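Local structure of putative transcription protein (Pseudomonas aeruginosa PAO1, 4GCV) at residues W23-D31 / S45-R56; P12-E22 / F96-Y104. The protein probably binds DNA as a transcriptional regulator of the HxlR family and may sense oxidative stress. The protein carries 2 engineered substitutions. All blocks are in the same frame, centred on the assembly; numbering follows the deposited sequence.

The two contacts lie side by side, their centres about 16 Å apart, and consecutive helices 12-19 and 23-33 join them. Along the chain contact 1 is nested inside contact 2: residues 12-22 come first, then 23-31 and 45-56, and last 96-104 at the end of helix 84-101. They touch directly, with Trp23 packed on Leu17, Ala14 and Glu18, and Ile26 on Phe96. Helix 23-33 is therefore held between the helix-turn-helix of contact 1 and the N-terminal and 84-101 helices of contact 2. Both contacts reach the second subunit, so the probable DNA-binding unit lies next to the subunit interface.

Contact 1: W23-D31 / S45-R56; sequences WWSILIMRD and SLDIAPNMLTRR
Trp24 presents its indole to Ile48, whose CD1 lies over one face, 3.6 Å from Trp24 CE3 and 21° off the normal of the six-membered ring, a CH-pi contact. Trp23 CD1 covers the opposite face, and Leu46 O sits in the ring plane at the edge. With CG anti to its carbonyl carbon (chi1 -68°), Trp24 is turned out between the turn 47-49 and helix 50-56. Arg56 approaches the five-membered ring with its guanidinium steeply inclined to the indole, the planes 80° apart, and Trp24 CD1 lies over the guanidinium face, 3.7 Å from Arg56 NH2; this is not a flat stack. Water 1, in the guanidinium plane, accepts from Arg56 NE at 3.1 Å and from Ser25 N at 2.9 Å, which ties Arg56 to the backbone of helix 23-31. The Leu46 side chain reaches in among Trp24, Leu27 and Ile28. Ile28 crosses it at about a right angle, CG1 lying 3.6 Å from Leu46 CD2, while Ile28 CD1 turns to Arg56 CB, also 3.6 Å away. Leu46 O and Asp47 O accept bonds from Arg155 of the second subunit. Segment 50-56 runs nearly perpendicular to 23-31; helix 39-46, a short turn and helix 50-62, followed by the hairpin 66-82, are the helix-turn-helix of a winged-helix fold.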
loop_
_atom_site.group_PDB
_atom_site.type_symbol
_atom_site.label_atom_id
_atom_site.label_comp_id
_atom_site.label_asym_id
_atom_site.label_seq_id
_atom_site.Cartn_x
_atom_site.Cartn_y
_atom_site.Cartn_z
ATOM N N TRP B 23 -6.059 -0.776 -8.073
ATOM C CA TRP B 23 -5.966 0.087 -9.245
ATOM C C TRP B 23 -6.946 1.265 -9.241
ATOM O O TRP B 23 -6.517 2.396 -9.272
ATOM C CB TRP B 23 -6.071 -0.771 -10.525
ATOM C CG TRP B 23 -6.134 0.033 -11.813
ATOM C CD1 TRP B 23 -7.203 0.136 -12.657
ATOM C CD2 TRP B 23 -5.073 0.800 -12.417
ATOM N NE1 TRP B 23 -6.875 0.913 -13.749
ATOM C CE2 TRP B 23 -5.586 1.355 -13.612
ATOM C CE3 TRP B 23 -3.756 1.105 -12.041
ATOM C CZ2 TRP B 23 -4.821 2.189 -14.445
ATOM C CZ3 TRP B 23 -2.993 1.917 -12.876
ATOM C CH2 TRP B 23 -3.531 2.457 -14.056
ATOM N N TRP B 24 -8.249 0.978 -9.219
ATOM C CA TRP B 24 -9.271 1.999 -9.088
ATOM C C TRP B 24 -9.151 2.851 -7.829
ATOM O O TRP B 24 -9.252 4.055 -7.916
ATOM C CB TRP B 24 -10.654 1.363 -9.180
ATOM C CG TRP B 24 -10.887 0.859 -10.527
ATOM C CD1 TRP B 24 -10.979 -0.459 -10.910
ATOM C CD2 TRP B 24 -10.974 1.629 -11.716
ATOM N NE1 TRP B 24 -11.143 -0.545 -12.260
ATOM C CE2 TRP B 24 -11.154 0.719 -12.787
ATOM C CE3 TRP B 24 -10.926 3.000 -11.992
ATOM C CZ2 TRP B 24 -11.309 1.142 -14.112
ATOM C CZ3 TRP B 24 -11.055 3.419 -13.307
ATOM C CH2 TRP B 24 -11.261 2.492 -14.349
ATOM N N SER B 25 -8.865 2.260 -6.673
ATOM C CA SER B 25 -8.606 3.083 -5.470
ATOM C C SER B 25 -7.483 4.070 -5.734
ATOM O O SER B 25 -7.553 5.222 -5.331
ATOM C CB SER B 25 -8.203 2.226 -4.280
ATOM O OG SER B 25 -9.217 1.320 -3.961
ATOM N N ILE B 26 -6.441 3.632 -6.432
ATOM C CA ILE B 26 -5.327 4.551 -6.674
ATOM C C ILE B 26 -5.732 5.676 -7.568
ATOM O O ILE B 26 -5.368 6.807 -7.336
ATOM C CB ILE B 26 -4.123 3.806 -7.219
ATOM C CG1 ILE B 26 -3.506 2.972 -6.092
ATOM C CG2 ILE B 26 -3.100 4.754 -7.858
ATOM C CD1 ILE B 26 -2.643 1.814 -6.671
ATOM N N LEU B 27 -6.543 5.383 -8.577
ATOM C CA LEU B 27 -6.907 6.388 -9.548
ATOM C C LEU B 27 -7.860 7.370 -8.908
ATOM O O LEU B 27 -7.697 8.570 -9.038
ATOM C CB LEU B 27 -7.501 5.718 -10.803
ATOM C CG LEU B 27 -6.525 5.004 -11.743
ATOM C CD1 LEU B 27 -7.302 4.542 -12.980
ATOM C CD2 LEU B 27 -5.365 5.933 -12.201
ATOM N N ILE B 28 -8.851 6.863 -8.181
ATOM C CA ILE B 28 -9.804 7.738 -7.510
ATOM C C ILE B 28 -9.153 8.571 -6.398
ATOM O O ILE B 28 -9.319 9.806 -6.349
ATOM C CB ILE B 28 -11.004 6.922 -6.958
ATOM C CG1 ILE B 28 -11.737 6.209 -8.095
ATOM C CG2 ILE B 28 -11.968 7.801 -6.194
ATOM C CD1 ILE B 28 -12.580 5.013 -7.596
HETATM N N MSE B 29 -8.372 7.937 -5.531
HETATM C CA MSE B 29 -7.685 8.711 -4.492
HETATM C C MSE B 29 -6.822 9.817 -5.092
HETATM O O MSE B 29 -6.880 10.988 -4.649
HETATM C CB MSE B 29 -6.881 7.804 -3.574
HETATM C CG MSE B 29 -7.734 6.931 -2.696
HETATM SE SE MSE B 29 -8.956 8.111 -1.590
HETATM C CE MSE B 29 -7.564 8.590 -0.312
ATOM N N ARG B 30 -6.048 9.483 -6.126
ATOM C CA ARG B 30 -5.266 10.482 -6.823
ATOM C C ARG B 30 -6.093 11.686 -7.280
ATOM O O ARG B 30 -5.727 12.839 -7.028
ATOM C CB ARG B 30 -4.581 9.840 -8.031
ATOM C CG ARG B 30 -3.599 10.716 -8.693
ATOM C CD ARG B 30 -2.994 10.044 -9.959
ATOM N NE ARG B 30 -2.234 11.043 -10.696
ATOM C CZ ARG B 30 -2.786 11.935 -11.512
ATOM N NH1 ARG B 30 -4.106 11.925 -11.706
ATOM N NH2 ARG B 30 -2.029 12.846 -12.132
ATOM N N ASP B 31 -7.206 11.423 -7.952
ATOM C CA ASP B 31 -8.064 12.514 -8.421
ATOM C C ASP B 31 -8.685 13.273 -7.265
ATOM O O ASP B 31 -8.862 14.488 -7.367
ATOM C CB ASP B 31 -9.222 11.964 -9.265
ATOM C CG ASP B 31 -8.835 11.626 -10.679
ATOM O OD1 ASP B 31 -7.879 12.240 -11.216
ATOM O OD2 ASP B 31 -9.527 10.743 -11.275
ATOM N N SER B 45 -13.681 11.749 -15.853
ATOM C CA SER B 45 -12.232 11.779 -15.866
ATOM C C SER B 45 -11.611 10.385 -15.891
ATOM O O SER B 45 -10.680 10.128 -16.666
ATOM C CB SER B 45 -11.703 12.605 -14.702
ATOM O OG SER B 45 -10.502 11.992 -14.274
ATOM N N LEU B 46 -12.157 9.474 -15.094
ATOM C CA LEU B 46 -11.645 8.099 -15.012
ATOM C C LEU B 46 -12.245 7.098 -16.026
ATOM O O LEU B 46 -11.841 5.925 -16.134
ATOM C CB LEU B 46 -11.838 7.613 -13.582
ATOM C CG LEU B 46 -10.678 7.703 -12.562
ATOM C CD1 LEU B 46 -9.486 8.682 -12.899
ATOM C CD2 LEU B 46 -11.211 7.902 -11.213
ATOM N N ASP B 47 -13.218 7.551 -16.780
ATOM C CA ASP B 47 -13.936 6.665 -17.721
ATOM C C ASP B 47 -14.365 5.343 -17.106
ATOM O O ASP B 47 -14.084 4.267 -17.663
ATOM C CB ASP B 47 -13.137 6.421 -19.004
ATOM C CG ASP B 47 -13.998 5.894 -20.095
ATOM O OD1 ASP B 47 -15.207 6.244 -20.063
ATOM O OD2 ASP B 47 -13.495 5.133 -20.969
ATOM N N ILE B 48 -15.071 5.431 -15.981
ATOM C CA ILE B 48 -15.506 4.271 -15.219
ATOM C C ILE B 48 -17.027 4.253 -15.150
ATOM O O ILE B 48 -17.654 5.295 -14.966
ATOM C CB ILE B 48 -14.859 4.308 -13.796
ATOM C CG1 ILE B 48 -15.463 3.301 -12.797
ATOM C CG2 ILE B 48 -14.928 5.728 -13.156
ATOM C CD1 ILE B 48 -14.525 3.170 -11.543
ATOM N N ALA B 49 -17.624 3.078 -15.297
ATOM C CA ALA B 49 -19.065 2.949 -15.162
ATOM C C ALA B 49 -19.545 3.305 -13.741
ATOM O O ALA B 49 -18.847 3.038 -12.795
ATOM C CB ALA B 49 -19.529 1.511 -15.548
ATOM N N PRO B 50 -20.753 3.876 -13.619
ATOM C CA PRO B 50 -21.352 4.370 -12.366
ATOM C C PRO B 50 -21.398 3.361 -11.228
ATOM O O PRO B 50 -21.010 3.696 -10.107
ATOM C CB PRO B 50 -22.803 4.688 -12.773
ATOM C CG PRO B 50 -22.718 4.982 -14.210
ATOM C CD PRO B 50 -21.653 4.094 -14.766
ATOM N N ASN B 51 -21.904 2.157 -11.494
ATOM C CA ASN B 51 -22.108 1.178 -10.432
ATOM C C ASN B 51 -20.785 0.847 -9.788
ATOM O O ASN B 51 -20.708 0.593 -8.599
ATOM C CB ASN B 51 -22.782 -0.113 -10.931
ATOM C CG ASN B 51 -24.288 0.026 -11.084
ATOM O OD1 ASN B 51 -24.849 1.103 -10.877
ATOM N ND2 ASN B 51 -24.955 -1.073 -11.441
HETATM N N MSE B 52 -19.733 0.848 -10.577
HETATM C CA MSE B 52 -18.432 0.510 -10.043
HETATM C C MSE B 52 -17.769 1.706 -9.359
HETATM O O MSE B 52 -17.056 1.558 -8.344
HETATM C CB MSE B 52 -17.552 0.019 -11.167
HETATM C CG MSE B 52 -16.103 0.286 -10.891
HETATM SE SE MSE B 52 -15.193 -1.357 -10.619
HETATM C CE MSE B 52 -15.030 -1.857 -12.524
ATOM N N LEU B 53 -17.997 2.889 -9.909
ATOM C CA LEU B 53 -17.492 4.074 -9.282
ATOM C C LEU B 53 -18.077 4.170 -7.837
ATOM O O LEU B 53 -17.379 4.557 -6.897
ATOM C CB LEU B 53 -17.828 5.298 -10.139
ATOM C CG LEU B 53 -17.433 6.655 -9.535
ATOM C CD1 LEU B 53 -15.956 6.674 -9.102
ATOM C CD2 LEU B 53 -17.700 7.776 -10.475
ATOM N N THR B 54 -19.344 3.776 -7.691
ATOM C CA THR B 54 -20.110 3.953 -6.486
ATOM C C THR B 54 -19.606 2.974 -5.440
ATOM O O THR B 54 -19.428 3.336 -4.253
ATOM C CB THR B 54 -21.627 3.731 -6.762
ATOM O OG1 THR B 54 -22.109 4.825 -7.540
ATOM C CG2 THR B 54 -22.458 3.643 -5.472
ATOM N N ARG B 55 -19.352 1.743 -5.868
ATOM C CA ARG B 55 -18.883 0.743 -4.948
ATOM C C ARG B 55 -17.495 1.152 -4.427
ATOM O O ARG B 55 -17.193 1.000 -3.245
ATOM C CB ARG B 55 -18.862 -0.624 -5.625
ATOM C CG ARG B 55 -19.679 -1.671 -4.864
ATOM C CD ARG B 55 -20.193 -2.798 -5.791
ATOM N NE ARG B 55 -19.215 -3.090 -6.835
ATOM C CZ ARG B 55 -19.533 -3.288 -8.114
ATOM N NH1 ARG B 55 -20.804 -3.217 -8.495
ATOM N NH2 ARG B 55 -18.577 -3.523 -9.023
ATOM N N ARG B 56 -16.661 1.680 -5.317
ATOM C CA ARG B 56 -15.270 2.040 -5.001
ATOM C C ARG B 56 -15.225 3.297 -4.112
ATOM O O ARG B 56 -14.458 3.359 -3.150
ATOM C CB ARG B 56 -14.444 2.255 -6.282
ATOM C CG ARG B 56 -13.935 0.991 -7.007
ATOM C CD ARG B 56 -13.038 0.097 -6.142
ATOM N NE ARG B 56 -12.350 -0.971 -6.889
ATOM C CZ ARG B 56 -12.956 -1.878 -7.658
ATOM N NH1 ARG B 56 -14.274 -1.842 -7.826
ATOM N NH2 ARG B 56 -12.252 -2.816 -8.286
HETATM O O HOH W 1 -9.283 -0.593 -6.580
#

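Contact 2: P12-E22 / F96-Y104; sequences PIARSLERVGE and FVAWGNRHY
Glu22 folds its aliphatic chain over one face of the Phe96 ring. Its CB lies 4.1 Å from Phe96 CE1. With CG anti to the carbonyl carbon (chi1 -61°) and the chain bent at chi2, CG comes 3.3 Å from Phe96 CZ, a CH-pi contact 23° off the ring normal. Farther out, Glu22 CD is 3.7 Å from Phe96 CZ, and the carboxylate stacks on the ring with its plane 23° from parallel. At the tip, OE1 and OE2 each hydrogen-bond a separate glycerol, probably from the crystallisation liquor, and OE2 comes close to Glu22 OE2 of the second subunit, a proximity that would probably disfavour two full charges. Inward, Leu17 CD2 meets Trp99 CZ3 at 3.7 Å, in the plane of the indole. The backbones come closest at Ile13 CA and Gly100 CA, 5.2 Å apart; lacking a side chain, Gly100 lets Ile13 CG1 within 3.7 Å of its CA. Water 2 gives a hydrogen bond to Gly100 O at 2.8 Å and also meets Ser16 OG, which bonds Lys85 of the second subunit. Around the crossing of helices 12-19 and 84-101, helix 23-33 packs on both, strand 111-115 lies against Ile13 and Val97, and the second subunit against Phe96 and Trp99.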
loop_
_atom_site.group_PDB
_atom_site.type_symbol
_atom_site.label_atom_id
_atom_site.label_comp_id
_atom_site.label_asym_id
_atom_site.label_seq_id
_atom_site.Cartn_x
_atom_site.Cartn_y
_atom_site.Cartn_z
ATOM N N PRO B 12 0.804 -3.694 -18.345
ATOM C CA PRO B 12 1.260 -4.469 -17.195
ATOM C C PRO B 12 1.026 -3.906 -15.785
ATOM O O PRO B 12 0.639 -4.674 -14.916
ATOM C CB PRO B 12 2.754 -4.661 -17.483
ATOM C CG PRO B 12 2.790 -4.723 -19.080
ATOM C CD PRO B 12 1.820 -3.639 -19.431
ATOM N N ILE B 13 1.253 -2.622 -15.523
ATOM C CA ILE B 13 1.054 -2.119 -14.157
ATOM C C ILE B 13 -0.439 -2.110 -13.744
ATOM O O ILE B 13 -0.742 -2.367 -12.590
ATOM C CB ILE B 13 1.655 -0.728 -13.939
ATOM C CG1 ILE B 13 2.032 -0.537 -12.469
ATOM C CG2 ILE B 13 0.707 0.343 -14.398
ATOM C CD1 ILE B 13 2.418 0.872 -12.070
ATOM N N ALA B 14 -1.354 -1.827 -14.670
ATOM C CA ALA B 14 -2.783 -1.856 -14.338
ATOM C C ALA B 14 -3.211 -3.282 -13.955
ATOM O O ALA B 14 -3.921 -3.514 -12.962
ATOM C CB ALA B 14 -3.642 -1.316 -15.537
ATOM N N ARG B 15 -2.732 -4.241 -14.732
ATOM C CA ARG B 15 -3.013 -5.637 -14.469
ATOM C C ARG B 15 -2.508 -6.112 -13.096
ATOM O O ARG B 15 -3.267 -6.734 -12.352
ATOM C CB ARG B 15 -2.489 -6.527 -15.622
ATOM C CG ARG B 15 -3.526 -6.760 -16.785
ATOM C CD ARG B 15 -2.988 -7.774 -17.808
ATOM N NE ARG B 15 -4.023 -8.645 -18.396
ATOM C CZ ARG B 15 -4.399 -8.614 -19.681
ATOM N NH1 ARG B 15 -3.836 -7.753 -20.535
ATOM N NH2 ARG B 15 -5.337 -9.446 -20.132
ATOM N N SER B 16 -1.257 -5.808 -12.745
ATOM C CA SER B 16 -0.729 -6.144 -11.419
ATOM C C SER B 16 -1.524 -5.483 -10.299
ATOM O O SER B 16 -1.784 -6.110 -9.284
ATOM C CB SER B 16 0.715 -5.687 -11.259
ATOM O OG SER B 16 1.579 -6.446 -12.059
ATOM N N LEU B 17 -1.876 -4.218 -10.491
ATOM C CA LEU B 17 -2.536 -3.455 -9.475
ATOM C C LEU B 17 -3.985 -3.895 -9.356
ATOM O O LEU B 17 -4.526 -3.912 -8.259
ATOM C CB LEU B 17 -2.393 -1.939 -9.706
ATOM C CG LEU B 17 -0.974 -1.331 -9.495
ATOM C CD1 LEU B 17 -0.927 0.184 -9.882
ATOM C CD2 LEU B 17 -0.437 -1.529 -8.070
ATOM N N GLU B 18 -4.606 -4.282 -10.461
ATOM C CA GLU B 18 -5.975 -4.863 -10.385
ATOM C C GLU B 18 -5.957 -6.185 -9.667
ATOM O O GLU B 18 -6.830 -6.470 -8.864
ATOM C CB GLU B 18 -6.622 -4.999 -11.761
ATOM C CG GLU B 18 -7.055 -3.643 -12.361
ATOM C CD GLU B 18 -7.462 -3.750 -13.825
ATOM O OE1 GLU B 18 -6.850 -4.551 -14.594
ATOM O OE2 GLU B 18 -8.397 -3.015 -14.213
ATOM N N ARG B 19 -4.911 -6.961 -9.925
ATOM C CA ARG B 19 -4.764 -8.288 -9.349
ATOM C C ARG B 19 -4.630 -8.200 -7.826
ATOM O O ARG B 19 -4.977 -9.115 -7.095
ATOM C CB ARG B 19 -3.550 -8.966 -9.977
ATOM C CG ARG B 19 -3.452 -10.432 -9.718
ATOM C CD ARG B 19 -2.653 -11.148 -10.775
ATOM N NE ARG B 19 -2.528 -12.551 -10.389
ATOM C CZ ARG B 19 -1.376 -13.206 -10.271
ATOM N NH1 ARG B 19 -0.214 -12.592 -10.516
ATOM N NH2 ARG B 19 -1.387 -14.487 -9.917
ATOM N N VAL B 20 -4.163 -7.050 -7.351
ATOM C CA VAL B 20 -3.879 -6.875 -5.954
ATOM C C VAL B 20 -5.001 -6.012 -5.354
ATOM O O VAL B 20 -5.015 -5.730 -4.160
ATOM C CB VAL B 20 -2.428 -6.313 -5.818
ATOM C CG1 VAL B 20 -2.391 -4.782 -5.797
ATOM C CG2 VAL B 20 -1.669 -6.954 -4.655
ATOM N N GLY B 21 -5.968 -5.613 -6.182
ATOM C CA GLY B 21 -7.180 -4.900 -5.690
ATOM C C GLY B 21 -7.060 -3.406 -5.393
ATOM O O GLY B 21 -7.946 -2.855 -4.729
ATOM N N GLU B 22 -6.027 -2.725 -5.923
ATOM C CA GLU B 22 -5.818 -1.278 -5.683
ATOM C C GLU B 22 -5.878 -0.300 -6.857
ATOM O O GLU B 22 -5.708 0.894 -6.655
ATOM C CB GLU B 22 -4.425 -1.038 -5.075
ATOM C CG GLU B 22 -4.224 -1.712 -3.764
ATOM C CD GLU B 22 -5.085 -1.121 -2.657
ATOM O OE1 GLU B 22 -5.431 0.099 -2.656
ATOM O OE2 GLU B 22 -5.389 -1.925 -1.787
ATOM N N PHE B 96 2.468 1.622 -4.072
ATOM C CA PHE B 96 1.912 0.587 -4.940
ATOM C C PHE B 96 2.454 0.791 -6.336
ATOM O O PHE B 96 2.705 -0.186 -7.037
ATOM C CB PHE B 96 0.378 0.613 -5.009
ATOM C CG PHE B 96 -0.299 -0.253 -3.949
ATOM C CD1 PHE B 96 -0.419 -1.619 -4.126
ATOM C CD2 PHE B 96 -0.778 0.311 -2.756
ATOM C CE1 PHE B 96 -1.031 -2.418 -3.139
ATOM C CE2 PHE B 96 -1.368 -0.501 -1.777
ATOM C CZ PHE B 96 -1.504 -1.843 -1.979
ATOM N N VAL B 97 2.623 2.051 -6.765
ATOM C CA VAL B 97 3.170 2.209 -8.077
ATOM C C VAL B 97 4.639 1.831 -8.256
ATOM O O VAL B 97 4.955 1.227 -9.248
ATOM C CB VAL B 97 2.683 3.461 -8.889
ATOM C CG1 VAL B 97 1.485 4.210 -8.289
ATOM C CG2 VAL B 97 3.769 4.274 -9.475
ATOM N N ALA B 98 5.480 2.115 -7.252
ATOM C CA ALA B 98 6.868 1.764 -7.249
ATOM C C ALA B 98 6.940 0.230 -7.273
ATOM O O ALA B 98 7.737 -0.346 -8.022
ATOM C CB ALA B 98 7.617 2.353 -6.010
ATOM N N TRP B 99 6.084 -0.411 -6.486
ATOM C CA TRP B 99 5.916 -1.857 -6.528
ATOM C C TRP B 99 5.557 -2.412 -7.922
ATOM O O TRP B 99 6.212 -3.339 -8.375
ATOM C CB TRP B 99 4.851 -2.303 -5.546
ATOM C CG TRP B 99 4.574 -3.745 -5.642
ATOM C CD1 TRP B 99 5.341 -4.769 -5.150
ATOM C CD2 TRP B 99 3.452 -4.348 -6.285
ATOM N NE1 TRP B 99 4.745 -5.987 -5.453
ATOM C CE2 TRP B 99 3.582 -5.745 -6.144
ATOM C CE3 TRP B 99 2.316 -3.836 -6.946
ATOM C CZ2 TRP B 99 2.629 -6.640 -6.645
ATOM C CZ3 TRP B 99 1.382 -4.739 -7.448
ATOM C CH2 TRP B 99 1.551 -6.120 -7.293
ATOM N N GLY B 100 4.517 -1.866 -8.545
ATOM C CA GLY B 100 4.043 -2.270 -9.855
ATOM C C GLY B 100 5.110 -2.052 -10.924
ATOM O O GLY B 100 5.246 -2.845 -11.831
ATOM N N ASN B 101 5.874 -0.974 -10.801
ATOM C CA ASN B 101 6.928 -0.661 -11.774
ATOM C C ASN B 101 8.247 -1.392 -11.548
ATOM O O ASN B 101 9.131 -1.346 -12.364
ATOM C CB ASN B 101 7.152 0.830 -11.864
ATOM C CG ASN B 101 6.215 1.488 -12.846
ATOM O OD1 ASN B 101 5.742 0.846 -13.799
ATOM N ND2 ASN B 101 5.932 2.788 -12.627
ATOM N N ARG B 102 8.353 -2.102 -10.443
ATOM C CA ARG B 102 9.518 -2.910 -10.129
ATOM C C ARG B 102 9.817 -3.854 -11.290
ATOM O O ARG B 102 8.905 -4.552 -11.787
ATOM C CB ARG B 102 9.159 -3.734 -8.910
ATOM C CG ARG B 102 10.029 -3.561 -7.676
ATOM C CD ARG B 102 10.942 -2.354 -7.663
ATOM N NE ARG B 102 12.294 -2.767 -8.002
ATOM C CZ ARG B 102 13.047 -3.530 -7.225
ATOM N NH1 ARG B 102 12.557 -3.964 -6.072
ATOM N NH2 ARG B 102 14.282 -3.867 -7.605
ATOM N N HIS B 103 11.062 -3.861 -11.758
ATOM C CA HIS B 103 11.443 -4.752 -12.870
ATOM C C HIS B 103 10.879 -4.341 -14.220
ATOM O O HIS B 103 10.873 -5.156 -15.156
ATOM C CB HIS B 103 11.021 -6.212 -12.625
ATOM C CG HIS B 103 11.431 -6.754 -11.287
ATOM N ND1 HIS B 103 12.714 -6.640 -10.796
ATOM C CD2 HIS B 103 10.721 -7.407 -10.333
ATOM C CE1 HIS B 103 12.781 -7.206 -9.602
ATOM N NE2 HIS B 103 11.588 -7.686 -9.303
ATOM N N TYR B 104 10.370 -3.121 -14.346
ATOM C CA TYR B 104 9.962 -2.641 -15.675
ATOM C C TYR B 104 10.845 -1.472 -16.013
ATOM O O TYR B 104 11.141 -0.644 -15.145
ATOM C CB TYR B 104 8.461 -2.291 -15.732
ATOM C CG TYR B 104 7.635 -3.536 -15.873
ATOM C CD1 TYR B 104 7.387 -4.074 -17.123
ATOM C CD2 TYR B 104 7.179 -4.231 -14.751
ATOM C CE1 TYR B 104 6.674 -5.252 -17.270
ATOM C CE2 TYR B 104 6.454 -5.407 -14.882
ATOM C CZ TYR B 104 6.205 -5.913 -16.147
ATOM O OH TYR B 104 5.499 -7.083 -16.320
HETATM O O HOH W 2 3.711 -5.201 -11.977
#